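Local coordinates for protein putative oxidoreductase molybdopterin-binding subunit (Sulfolobus tokodaii, PDB 4ZOH) that probably serves as the catalytic subunit of an aldehyde oxidase/xanthine dehydrogenase-type molybdoenzyme and binds the pterin cytosine dinucleotide of its molybdenum cofactor, at residues F417-V422 with D477-W482; S187-R192 with G470-I475; V560-T565 with S661-G666; E421-S426 with G491-L496. All coordinates share one frame; numbering follows the deposited sequence.

Contact 1: residues F417-V422 with D477-W482; sequences FGPWEV and DGIGTW. With MCN (pterin cytosine dinucleotide), chain D.
The loop that brings Thr-481 and Trp-482 to the pterin cytosine dinucleotide is held, through Ile-479 and Gly-480, by the carboxylate of Glu-421 at the start of strand 420-427. Ile-479 N reaches both carboxylate oxygens from the syn side, 3.1 Å from Glu-421 OE1 and 3.2 Å from Glu-421 OE2. Gly-480 N adds a bond to the syn lone pair of the same OE1, which also takes a salt bridge from Arg-485. The chain of Glu-421 bends at chi2 (57°), bringing OE2 back to within 2.7 Å of Val-422 N. Replacing Glu-421 by an alanine would probably leave the amides of Ile-479 and Gly-480 without their acceptor, and Arg-485 without the carboxylate it pairs with. Beyond this grip, Ile-479 lays CG1 over one face of Trp-420, 3.8 Å from the centroid of the six-membered ring, a CH-pi contact. Ile-479 CD1 lies 3.8 Å from CD of Pro-419, which follows a cis peptide. Asp-477 OD2 lies at the Trp-420 edge, 4.0 Å from CH2, while its charge is paired with Arg-193. A water joins Gly-418 O to Trp-482 NE1. Trp-482 CA then comes within 3.5 Å of the dithiolene sulfur S8' of the cofactor. This is a cofactor-binding loop, held through its amides by a buried glutamate, that delivers Thr-481 and Trp-482 to the pocket beside the dithiolene.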
# COMPACT_ATOMS: atom_id res chain seq x y z
N PHE A 417 25.29 3.49 -23.37
CA PHE A 417 26.09 4.40 -22.56
C PHE A 417 26.35 3.83 -21.17
O PHE A 417 25.56 2.97 -20.63
CB PHE A 417 25.37 5.73 -22.47
CG PHE A 417 24.98 6.30 -23.81
CD1 PHE A 417 25.80 7.26 -24.45
CD2 PHE A 417 23.79 5.88 -24.47
CE1 PHE A 417 25.42 7.81 -25.69
CE2 PHE A 417 23.43 6.41 -25.72
CZ PHE A 417 24.26 7.38 -26.33
N GLY A 418 27.48 4.26 -20.60
CA GLY A 418 27.86 3.81 -19.25
C GLY A 418 27.11 4.59 -18.18
O GLY A 418 26.06 5.23 -18.49
N PRO A 419 27.67 4.64 -16.95
CA PRO A 419 29.05 4.24 -16.68
C PRO A 419 29.11 2.82 -16.23
O PRO A 419 30.17 2.16 -16.26
CB PRO A 419 29.47 5.21 -15.53
CG PRO A 419 28.16 5.40 -14.78
CD PRO A 419 27.18 5.61 -15.93
N TRP A 420 27.97 2.31 -15.78
CA TRP A 420 28.00 0.94 -15.23
C TRP A 420 26.56 0.47 -15.13
O TRP A 420 25.62 1.25 -15.39
CB TRP A 420 28.75 0.87 -13.85
CG TRP A 420 28.51 1.98 -12.90
CD1 TRP A 420 29.36 3.08 -12.68
CD2 TRP A 420 27.40 2.14 -12.00
NE1 TRP A 420 28.78 3.93 -11.75
CE2 TRP A 420 27.62 3.37 -11.28
CE3 TRP A 420 26.28 1.36 -11.68
CZ2 TRP A 420 26.70 3.86 -10.31
CZ3 TRP A 420 25.35 1.86 -10.72
CH2 TRP A 420 25.60 3.09 -10.01
N GLU A 421 26.36 -0.78 -14.78
CA GLU A 421 24.97 -1.19 -14.47
C GLU A 421 25.03 -2.36 -13.54
O GLU A 421 26.09 -3.01 -13.48
CB GLU A 421 24.09 -1.40 -15.74
CG GLU A 421 22.62 -1.69 -15.42
CD GLU A 421 22.05 -0.57 -14.57
OE1 GLU A 421 21.65 0.48 -15.14
OE2 GLU A 421 22.09 -0.76 -13.34
N VAL A 422 23.95 -2.65 -12.80
CA VAL A 422 24.02 -3.64 -11.73
C VAL A 422 23.06 -4.80 -11.94
O VAL A 422 22.03 -4.66 -12.57
CB VAL A 422 23.75 -2.91 -10.35
CG1 VAL A 422 24.04 -3.79 -9.17
CG2 VAL A 422 24.55 -1.58 -10.26
N ASP A 477 22.21 -0.78 -6.35
CA ASP A 477 22.15 0.48 -7.04
C ASP A 477 21.81 0.23 -8.51
O ASP A 477 21.52 -0.90 -8.91
CB ASP A 477 23.49 1.29 -6.93
CG ASP A 477 23.27 2.79 -6.78
OD1 ASP A 477 23.85 3.44 -5.89
OD2 ASP A 477 22.51 3.36 -7.55
N GLY A 478 21.79 1.28 -9.29
CA GLY A 478 21.53 1.13 -10.71
C GLY A 478 21.72 2.44 -11.40
O GLY A 478 21.78 3.51 -10.76
N ILE A 479 21.77 2.35 -12.73
CA ILE A 479 21.75 3.54 -13.52
C ILE A 479 20.37 3.87 -14.04
O ILE A 479 19.79 4.89 -13.63
CB ILE A 479 22.92 3.59 -14.58
CG1 ILE A 479 24.27 3.71 -13.83
CG2 ILE A 479 22.68 4.72 -15.61
CD1 ILE A 479 24.53 5.11 -13.22
N GLY A 480 19.85 3.07 -14.99
CA GLY A 480 18.49 3.32 -15.49
C GLY A 480 18.25 2.85 -16.93
O GLY A 480 19.11 2.22 -17.51
N THR A 481 17.04 3.13 -17.46
CA THR A 481 16.61 2.75 -18.79
C THR A 481 16.41 4.02 -19.57
O THR A 481 15.55 4.81 -19.28
CB THR A 481 15.32 1.86 -18.76
OG1 THR A 481 15.67 0.57 -18.22
CG2 THR A 481 14.66 1.70 -20.15
N TRP A 482 17.32 4.19 -20.54
CA TRP A 482 17.41 5.33 -21.49
C TRP A 482 18.65 5.05 -22.38
O TRP A 482 19.39 4.10 -22.12
CB TRP A 482 17.57 6.69 -20.77
CG TRP A 482 18.65 6.71 -19.68
CD1 TRP A 482 20.02 6.51 -19.84
CD2 TRP A 482 18.44 6.85 -18.25
NE1 TRP A 482 20.65 6.58 -18.59
CE2 TRP A 482 19.71 6.81 -17.62
CE3 TRP A 482 17.30 7.08 -17.45
CZ2 TRP A 482 19.86 6.99 -16.23
CZ3 TRP A 482 17.47 7.23 -16.08
CH2 TRP A 482 18.73 7.21 -15.48
N1 MCN D . 16.48 -5.96 -27.95
C2 MCN D . 16.98 -7.19 -28.34
N3 MCN D . 18.17 -7.30 -29.00
C4 MCN D . 18.88 -6.13 -29.28
C5 MCN D . 18.39 -4.89 -28.89
C6 MCN D . 17.18 -4.79 -28.19
O2 MCN D . 16.39 -8.25 -28.12
N4 MCN D . 20.03 -6.26 -29.91
C1' MCN D . 15.20 -5.94 -27.23
C2D MCN D . 15.47 -5.99 -25.72
O2' MCN D . 15.45 -7.29 -25.21
C3' MCN D . 14.27 -5.28 -25.15
C4D MCN D . 14.22 -4.14 -26.08
O4D MCN D . 14.53 -4.72 -27.42
O3' MCN D . 13.10 -6.01 -25.24
C5' MCN D . 15.34 -3.38 -25.38
O5' MCN D . 15.79 -2.40 -26.11
PA MCN D . 17.16 -1.60 -25.76
O1A MCN D . 18.10 -2.16 -24.82
O2A MCN D . 17.56 -1.29 -27.18
O3A MCN D . 16.39 -0.20 -25.22
PB MCN D . 15.92 -0.04 -23.68
O1B MCN D . 17.10 0.53 -22.90
O2B MCN D . 15.29 -1.22 -23.08
O3B MCN D . 14.82 1.00 -23.89
C10 MCN D . 15.05 2.44 -23.86
C9' MCN D . 14.42 3.10 -25.06
C8' MCN D . 14.38 4.53 -24.95
S8' MCN D . 15.86 5.43 -24.65
C7' MCN D . 13.25 5.26 -25.21
S7' MCN D . 13.22 7.04 -25.23
C6' MCN D . 12.01 4.63 -25.62
C7 MCN D . 12.29 3.18 -26.15
O9' MCN D . 13.11 2.55 -25.19
N5' MCN D . 10.97 4.67 -24.59
C4A MCN D . 9.96 3.70 -24.47
N8' MCN D . 11.00 2.42 -26.26
C4B MCN D . 9.99 2.58 -25.36
N1' MCN D . 9.04 1.64 -25.34
C2' MCN D . 8.07 1.72 -24.43
N2' MCN D . 7.16 0.77 -24.43
N3' MCN D . 7.96 2.81 -23.51
C4' MCN D . 8.92 3.85 -23.53
O4' MCN D . 8.82 4.82 -22.73
O HOH W 1 23.77 6.15 -19.08

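Contact 2: residues S187-R192 with G470-I475; sequences SAHYLR and GDTEII
His-189 and Thr-472 lie side by side with their side chains running in opposite directions, where the first turn of helix 188-199 meets the type I beta turn from Asp-471 to Ile-474. His-189 has CG anti to its carbonyl carbon (chi1 -45°), which swings the imidazole toward the turn. There ND1 lies 3.8 Å from Thr-472 CG2. The side chain of Ile-475 crosses that of His-189 at about a right angle, and Ile-475 CG2 is 3.3 Å from His-189 CE1, a tight approach. Thr-472 CG2 is shared by several neighbours, Ala-188 O among them. Arg-192 CD lies 3.9 Å from Thr-472 CG2. That arginine stretches past the threonine in an extended chain to put its guanidinium on Asp-430 of the second subunit, a salt bridge. The hydroxyl of Thr-472 is turned to another partner, the backbone N of Val-206 in strand 204-207. Nearer the helix start, the methyl of Ala-188 packs on Gly-470 O at 3.7 Å, with Ser-187 as N-cap, its OG accepting from Tyr-190 N. The turn has its own brace, an Asx turn in which Asp-471 OD1 receives Glu-473 N at 2.8 Å, from well above the carboxylate plane. No direct hydrogen bond joins the two segments; a water does so instead, in the plane of the imidazole at its edge, 2.8 Å from His-189 NE2 and 2.9 Å from Gly-470 N.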
# COMPACT_ATOMS: atom_id res chain seq x y z
N SER A 187 13.97 5.61 -13.67
CA SER A 187 14.97 4.93 -12.87
C SER A 187 14.74 5.28 -11.42
O SER A 187 14.92 6.44 -11.06
CB SER A 187 16.40 5.40 -13.23
OG SER A 187 17.38 4.75 -12.42
N ALA A 188 14.48 4.28 -10.59
CA ALA A 188 14.35 4.55 -9.13
C ALA A 188 15.71 5.07 -8.51
O ALA A 188 15.71 5.97 -7.73
CB ALA A 188 13.85 3.33 -8.39
N HIS A 189 16.84 4.52 -8.95
CA HIS A 189 18.11 4.76 -8.31
C HIS A 189 18.62 6.14 -8.64
O HIS A 189 19.15 6.82 -7.74
CB HIS A 189 19.10 3.65 -8.71
CG HIS A 189 18.50 2.28 -8.63
ND1 HIS A 189 18.39 1.58 -7.44
CD2 HIS A 189 17.97 1.47 -9.59
CE1 HIS A 189 17.83 0.40 -7.67
NE2 HIS A 189 17.56 0.30 -8.97
N TYR A 190 18.38 6.59 -9.88
CA TYR A 190 18.74 7.94 -10.31
C TYR A 190 17.85 9.03 -9.69
O TYR A 190 18.35 10.03 -9.18
CB TYR A 190 18.75 8.05 -11.85
CG TYR A 190 19.14 9.40 -12.36
CD1 TYR A 190 20.40 9.97 -12.04
CD2 TYR A 190 18.28 10.10 -13.19
CE1 TYR A 190 20.74 11.24 -12.53
CE2 TYR A 190 18.60 11.35 -13.68
CZ TYR A 190 19.84 11.90 -13.36
OH TYR A 190 20.08 13.14 -13.86
N LEU A 191 16.54 8.79 -9.65
CA LEU A 191 15.65 9.66 -8.90
C LEU A 191 16.08 9.70 -7.39
O LEU A 191 16.09 10.74 -6.79
CB LEU A 191 14.17 9.30 -9.10
CG LEU A 191 13.16 10.07 -8.26
CD1 LEU A 191 13.28 11.54 -8.76
CD2 LEU A 191 11.76 9.56 -8.56
N ARG A 192 16.45 8.59 -6.81
CA ARG A 192 16.90 8.67 -5.45
C ARG A 192 18.14 9.63 -5.29
O ARG A 192 18.15 10.47 -4.39
CB ARG A 192 17.27 7.31 -4.93
CG ARG A 192 17.57 7.37 -3.45
CD ARG A 192 18.05 6.05 -2.92
NE ARG A 192 18.86 6.35 -1.75
CZ ARG A 192 20.17 6.65 -1.80
NH1 ARG A 192 20.84 6.65 -2.97
NH2 ARG A 192 20.82 6.98 -0.65
N GLY A 470 13.40 -1.70 -9.79
CA GLY A 470 12.63 -0.51 -9.49
C GLY A 470 12.35 -0.24 -8.01
O GLY A 470 11.52 0.58 -7.70
N ASP A 471 13.08 -0.90 -7.12
CA ASP A 471 13.06 -0.59 -5.69
C ASP A 471 14.50 -0.46 -5.22
O ASP A 471 15.30 -1.38 -5.38
CB ASP A 471 12.34 -1.67 -4.88
CG ASP A 471 12.18 -1.33 -3.39
OD1 ASP A 471 12.78 -0.39 -2.82
OD2 ASP A 471 11.42 -2.06 -2.74
N THR A 472 14.84 0.71 -4.67
CA THR A 472 16.23 0.98 -4.23
C THR A 472 16.59 0.06 -3.08
O THR A 472 17.80 -0.07 -2.71
CB THR A 472 16.43 2.47 -3.84
OG1 THR A 472 15.56 2.77 -2.76
CG2 THR A 472 16.11 3.41 -4.99
N GLU A 473 15.60 -0.64 -2.51
CA GLU A 473 15.94 -1.58 -1.40
C GLU A 473 16.21 -3.05 -1.77
O GLU A 473 16.63 -3.87 -0.91
CB GLU A 473 14.88 -1.56 -0.35
CG GLU A 473 15.01 -0.33 0.56
CD GLU A 473 14.36 -0.49 1.93
OE1 GLU A 473 14.16 -1.66 2.40
OE2 GLU A 473 14.07 0.59 2.53
N ILE A 474 15.94 -3.41 -3.03
CA ILE A 474 16.09 -4.83 -3.41
C ILE A 474 17.39 -5.05 -4.22
O ILE A 474 17.68 -6.17 -4.65
CB ILE A 474 14.87 -5.37 -4.17
CG1 ILE A 474 14.76 -4.66 -5.51
CG2 ILE A 474 13.58 -5.25 -3.35
CD1 ILE A 474 13.60 -5.11 -6.37
N ILE A 475 18.12 -3.95 -4.53
CA ILE A 475 19.40 -4.05 -5.24
C ILE A 475 20.33 -2.92 -4.79
O ILE A 475 19.86 -1.80 -4.44
CB ILE A 475 19.21 -4.11 -6.79
CG1 ILE A 475 20.51 -4.58 -7.52
CG2 ILE A 475 18.59 -2.84 -7.35
CD1 ILE A 475 20.36 -4.81 -9.02
O HOH W 2 16.18 -1.45 -10.71

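Contact 3: residues V560-T565 with S661-G666; sequences VKQPPT and SPHPTG
Gln-562 and His-663 meet without a hydrogen bond between them, although both are polar: Gln-562 OE1 is 3.3 Å from the ring carbon CE1 of His-663. The amide and imidazole planes stand 68° apart, and the two side chains run past each other in opposite directions. In Gln-562, chi1 (-50°) sets CG against Pro-662 CG at 3.5 Å, and the bend at chi2 (81°) turns the amide toward the histidine. With an alanine in place of Gln-562, a gap would probably open beside Pro-662 and the imidazole of His-663 would be less firmly placed. ND1 of that ring is bonded to Tyr-558 OH. A water bonded to Pro-563 O lies near NE2, but too close for a bridge to be more than doubtful. Farther along, Thr-565 OG1 touches Ser-661 CB at 3.1 Å and bonds to Asp-381. Ser-661 OG accepts from His-663 N at 3.2 Å, forming an ST turn, and is also hydrogen-bonded to Ser-667 O; a type I beta turn follows from His-663 to Gly-666. The arrangement is one of two proline-rich loops meeting beside the cofactor site, with the side chain of Ser-661 about 8 Å from the pterin cytosine dinucleotide.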
# COMPACT_ATOMS: atom_id res chain seq x y z
N VAL A 560 31.26 0.11 -17.72
CA VAL A 560 31.31 0.20 -19.20
C VAL A 560 32.64 0.87 -19.61
O VAL A 560 32.78 2.08 -19.49
CB VAL A 560 30.10 0.96 -19.75
CG1 VAL A 560 30.21 1.22 -21.28
CG2 VAL A 560 28.78 0.23 -19.39
N LYS A 561 33.58 0.07 -20.11
CA LYS A 561 34.87 0.58 -20.59
C LYS A 561 34.85 1.02 -22.06
O LYS A 561 35.62 1.87 -22.43
CB LYS A 561 35.98 -0.43 -20.30
CG LYS A 561 36.35 -0.45 -18.83
CD LYS A 561 36.76 -1.84 -18.37
CE LYS A 561 37.99 -1.80 -17.46
NZ LYS A 561 38.52 -3.18 -17.26
N GLN A 562 33.93 0.51 -22.86
CA GLN A 562 33.94 0.77 -24.30
C GLN A 562 33.14 2.00 -24.59
O GLN A 562 32.27 2.40 -23.81
CB GLN A 562 33.40 -0.44 -25.10
CG GLN A 562 34.01 -1.80 -24.75
CD GLN A 562 33.39 -2.42 -23.50
OE1 GLN A 562 32.72 -1.74 -22.64
NE2 GLN A 562 33.60 -3.70 -23.36
N PRO A 563 33.42 2.64 -25.73
CA PRO A 563 32.54 3.72 -26.04
C PRO A 563 31.12 3.22 -26.55
O PRO A 563 30.88 1.99 -26.70
CB PRO A 563 33.32 4.49 -27.09
CG PRO A 563 34.10 3.46 -27.82
CD PRO A 563 34.49 2.48 -26.75
N PRO A 564 30.17 4.14 -26.74
CA PRO A 564 28.85 3.67 -27.17
C PRO A 564 28.96 2.74 -28.44
O PRO A 564 29.72 3.05 -29.35
CB PRO A 564 28.10 4.97 -27.52
CG PRO A 564 28.85 6.09 -26.83
CD PRO A 564 30.16 5.56 -26.31
N THR A 565 28.27 1.60 -28.45
CA THR A 565 28.18 0.71 -29.60
C THR A 565 27.16 1.24 -30.60
O THR A 565 26.12 1.82 -30.20
CB THR A 565 27.87 -0.71 -29.16
OG1 THR A 565 28.13 -1.63 -30.23
CG2 THR A 565 26.39 -0.86 -28.66
N SER A 661 28.45 -5.89 -30.71
CA SER A 661 29.04 -4.90 -29.83
C SER A 661 30.20 -5.58 -29.12
O SER A 661 30.31 -6.80 -29.16
CB SER A 661 27.97 -4.42 -28.81
OG SER A 661 27.83 -5.41 -27.84
N PRO A 662 31.09 -4.81 -28.46
CA PRO A 662 32.13 -5.56 -27.67
C PRO A 662 31.61 -6.16 -26.34
O PRO A 662 32.35 -6.84 -25.64
CB PRO A 662 33.23 -4.52 -27.41
CG PRO A 662 32.59 -3.17 -27.70
CD PRO A 662 31.39 -3.37 -28.59
N HIS A 663 30.35 -5.91 -25.99
CA HIS A 663 29.83 -6.33 -24.67
C HIS A 663 29.53 -7.84 -24.64
O HIS A 663 29.27 -8.45 -25.69
CB HIS A 663 28.56 -5.50 -24.34
CG HIS A 663 28.81 -4.02 -24.39
ND1 HIS A 663 29.61 -3.36 -23.46
CD2 HIS A 663 28.42 -3.08 -25.28
CE1 HIS A 663 29.63 -2.06 -23.75
NE2 HIS A 663 28.94 -1.87 -24.86
N PRO A 664 29.52 -8.43 -23.44
CA PRO A 664 29.28 -9.87 -23.32
C PRO A 664 27.95 -10.34 -23.95
O PRO A 664 27.82 -11.51 -24.25
CB PRO A 664 29.25 -10.14 -21.79
CG PRO A 664 30.04 -9.01 -21.21
CD PRO A 664 29.94 -7.82 -22.16
N THR A 665 27.00 -9.45 -24.18
CA THR A 665 25.77 -9.88 -24.84
C THR A 665 25.95 -9.88 -26.36
O THR A 665 25.16 -10.51 -27.05
CB THR A 665 24.56 -8.98 -24.48
OG1 THR A 665 24.86 -7.64 -24.91
CG2 THR A 665 24.32 -9.01 -22.97
N GLY A 666 26.96 -9.14 -26.88
CA GLY A 666 27.09 -8.85 -28.34
C GLY A 666 26.06 -7.90 -28.96
O GLY A 666 26.13 -7.55 -30.17
O HOH W 3 28.68 0.43 -25.51

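Contact 4: residues E421-S426 with G491-L496; sequences EVARIS and GSAVLL
Val-494 and Ala-493 press helix 486-512 against strand 420-427 at Ala-423. Val-494 can be followed outward from CB, which itself makes no close contact with the strand. The touching is done by CG2, placed anti to the carbonyl carbon and beside the backbone N, where Val-494 CG2 comes to 4.0 Å from Ala-423 CB. The other branch, CG1, is anti to the backbone N (chi1 162°) and is directed away from the strand; the side chain as a whole also packs on Phe-450 of helix 446-458. Ala-493 brings its single methyl to the strand backbone, with CB 3.5 Å from Glu-421 O and 3.8 Å from Val-422 C. Its carbonyl is the closest neighbour of Ala-423, the O of Ala-493 lying 3.4 Å from Ala-423 CB, and the two alanine methyls touch at 3.9 Å. The small side chains on both partners are consistent with axes of the short segments only 6.7 Å apart, closer than the roughly 10 Å usual for a helix on a sheet. The short segments run in much the same direction, 37° apart. Arg-424 points away from the helix, where it bonds to Glu-473 O of the second subunit and pairs with Asp-553 of its own chain. Strand 420-427 lies between strands 433-437 and 553-559, so this is packing of a helix on one face of a mixed four-stranded sheet, drawn tight by alanines.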
# COMPACT_ATOMS: atom_id res chain seq x y z
N GLU A 421 26.36 -0.78 -14.78
CA GLU A 421 24.97 -1.19 -14.47
C GLU A 421 25.03 -2.36 -13.54
O GLU A 421 26.09 -3.01 -13.48
CB GLU A 421 24.09 -1.40 -15.74
CG GLU A 421 22.62 -1.69 -15.42
CD GLU A 421 22.05 -0.57 -14.57
OE1 GLU A 421 21.65 0.48 -15.14
OE2 GLU A 421 22.09 -0.76 -13.34
N VAL A 422 23.95 -2.65 -12.80
CA VAL A 422 24.02 -3.64 -11.73
C VAL A 422 23.06 -4.80 -11.94
O VAL A 422 22.03 -4.66 -12.57
CB VAL A 422 23.75 -2.91 -10.35
CG1 VAL A 422 24.04 -3.79 -9.17
CG2 VAL A 422 24.55 -1.58 -10.26
N ALA A 423 23.39 -5.97 -11.42
CA ALA A 423 22.44 -7.07 -11.40
C ALA A 423 22.71 -7.82 -10.11
O ALA A 423 23.92 -8.04 -9.78
CB ALA A 423 22.63 -8.00 -12.63
N ARG A 424 21.64 -8.23 -9.42
CA ARG A 424 21.77 -9.09 -8.26
C ARG A 424 21.04 -10.40 -8.58
O ARG A 424 19.96 -10.34 -9.11
CB ARG A 424 21.14 -8.37 -7.01
CG ARG A 424 20.71 -9.26 -5.87
CD ARG A 424 20.13 -8.51 -4.69
NE ARG A 424 19.73 -9.48 -3.65
CZ ARG A 424 18.54 -9.57 -3.05
NH1 ARG A 424 17.57 -8.70 -3.29
NH2 ARG A 424 18.36 -10.51 -2.16
N ILE A 425 21.62 -11.58 -8.24
CA ILE A 425 20.86 -12.81 -8.35
C ILE A 425 20.93 -13.54 -7.01
O ILE A 425 21.99 -13.64 -6.43
CB ILE A 425 21.29 -13.70 -9.59
CG1 ILE A 425 20.29 -14.79 -9.89
CG2 ILE A 425 22.66 -14.34 -9.36
CD1 ILE A 425 20.49 -15.42 -11.30
N SER A 426 19.83 -14.11 -6.56
CA SER A 426 19.83 -14.67 -5.23
C SER A 426 19.09 -15.99 -5.16
O SER A 426 18.01 -16.11 -5.75
CB SER A 426 19.15 -13.63 -4.33
OG SER A 426 19.01 -14.11 -3.05
N GLY A 491 21.97 -6.12 -19.53
CA GLY A 491 22.04 -7.61 -19.79
C GLY A 491 23.45 -8.15 -19.53
O GLY A 491 23.63 -9.29 -19.02
N SER A 492 24.46 -7.33 -19.83
CA SER A 492 25.83 -7.80 -19.51
C SER A 492 26.00 -7.94 -18.01
O SER A 492 26.60 -8.95 -17.54
CB SER A 492 26.85 -6.85 -20.12
OG SER A 492 26.77 -6.93 -21.54
N ALA A 493 25.43 -6.98 -17.23
CA ALA A 493 25.48 -7.18 -15.76
C ALA A 493 24.75 -8.51 -15.35
O ALA A 493 25.21 -9.27 -14.47
CB ALA A 493 24.95 -5.93 -15.01
N VAL A 494 23.61 -8.78 -16.00
CA VAL A 494 22.84 -10.03 -15.74
C VAL A 494 23.72 -11.29 -16.05
O VAL A 494 23.77 -12.27 -15.29
CB VAL A 494 21.48 -9.99 -16.51
CG1 VAL A 494 20.82 -11.38 -16.66
CG2 VAL A 494 20.48 -8.98 -15.86
N LEU A 495 24.45 -11.23 -17.16
CA LEU A 495 25.30 -12.33 -17.60
C LEU A 495 26.42 -12.58 -16.57
O LEU A 495 26.62 -13.73 -16.12
CB LEU A 495 25.82 -11.92 -18.99
CG LEU A 495 26.13 -12.83 -20.14
CD1 LEU A 495 25.31 -14.08 -20.18
CD2 LEU A 495 25.93 -12.00 -21.41
N LEU A 496 27.11 -11.52 -16.13
CA LEU A 496 28.11 -11.64 -15.06
C LEU A 496 27.58 -12.23 -13.75
O LEU A 496 28.22 -13.13 -13.14
CB LEU A 496 28.76 -10.26 -14.78
CG LEU A 496 29.61 -9.61 -15.89
CD1 LEU A 496 30.08 -8.24 -15.43
CD2 LEU A 496 30.82 -10.51 -16.25

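In the fold
Contacts 1 and 4 start from the same strand, 420-427, and share Glu-421 and Val-422, with centres about 11 Å apart. Contact 2 is also about 11 Å from contact 1, joined to it by Ile-479 O and Ser-187 OG, and the two cross along the chain, as do contacts 2 and 4. Contact 2 ties helix 188-199 to the region after strand 465-468 of the same sheet. Contact 3 comes last, about 13 Å from contact 1, meeting it through the backbone bond of Pro-419 with Val-560. Contacts 2 and 3 are farthest apart, at about 24 Å. The set gathers round the pterin pocket; contacts 1, 2 and 4 reach the second subunit, contact 3 does not.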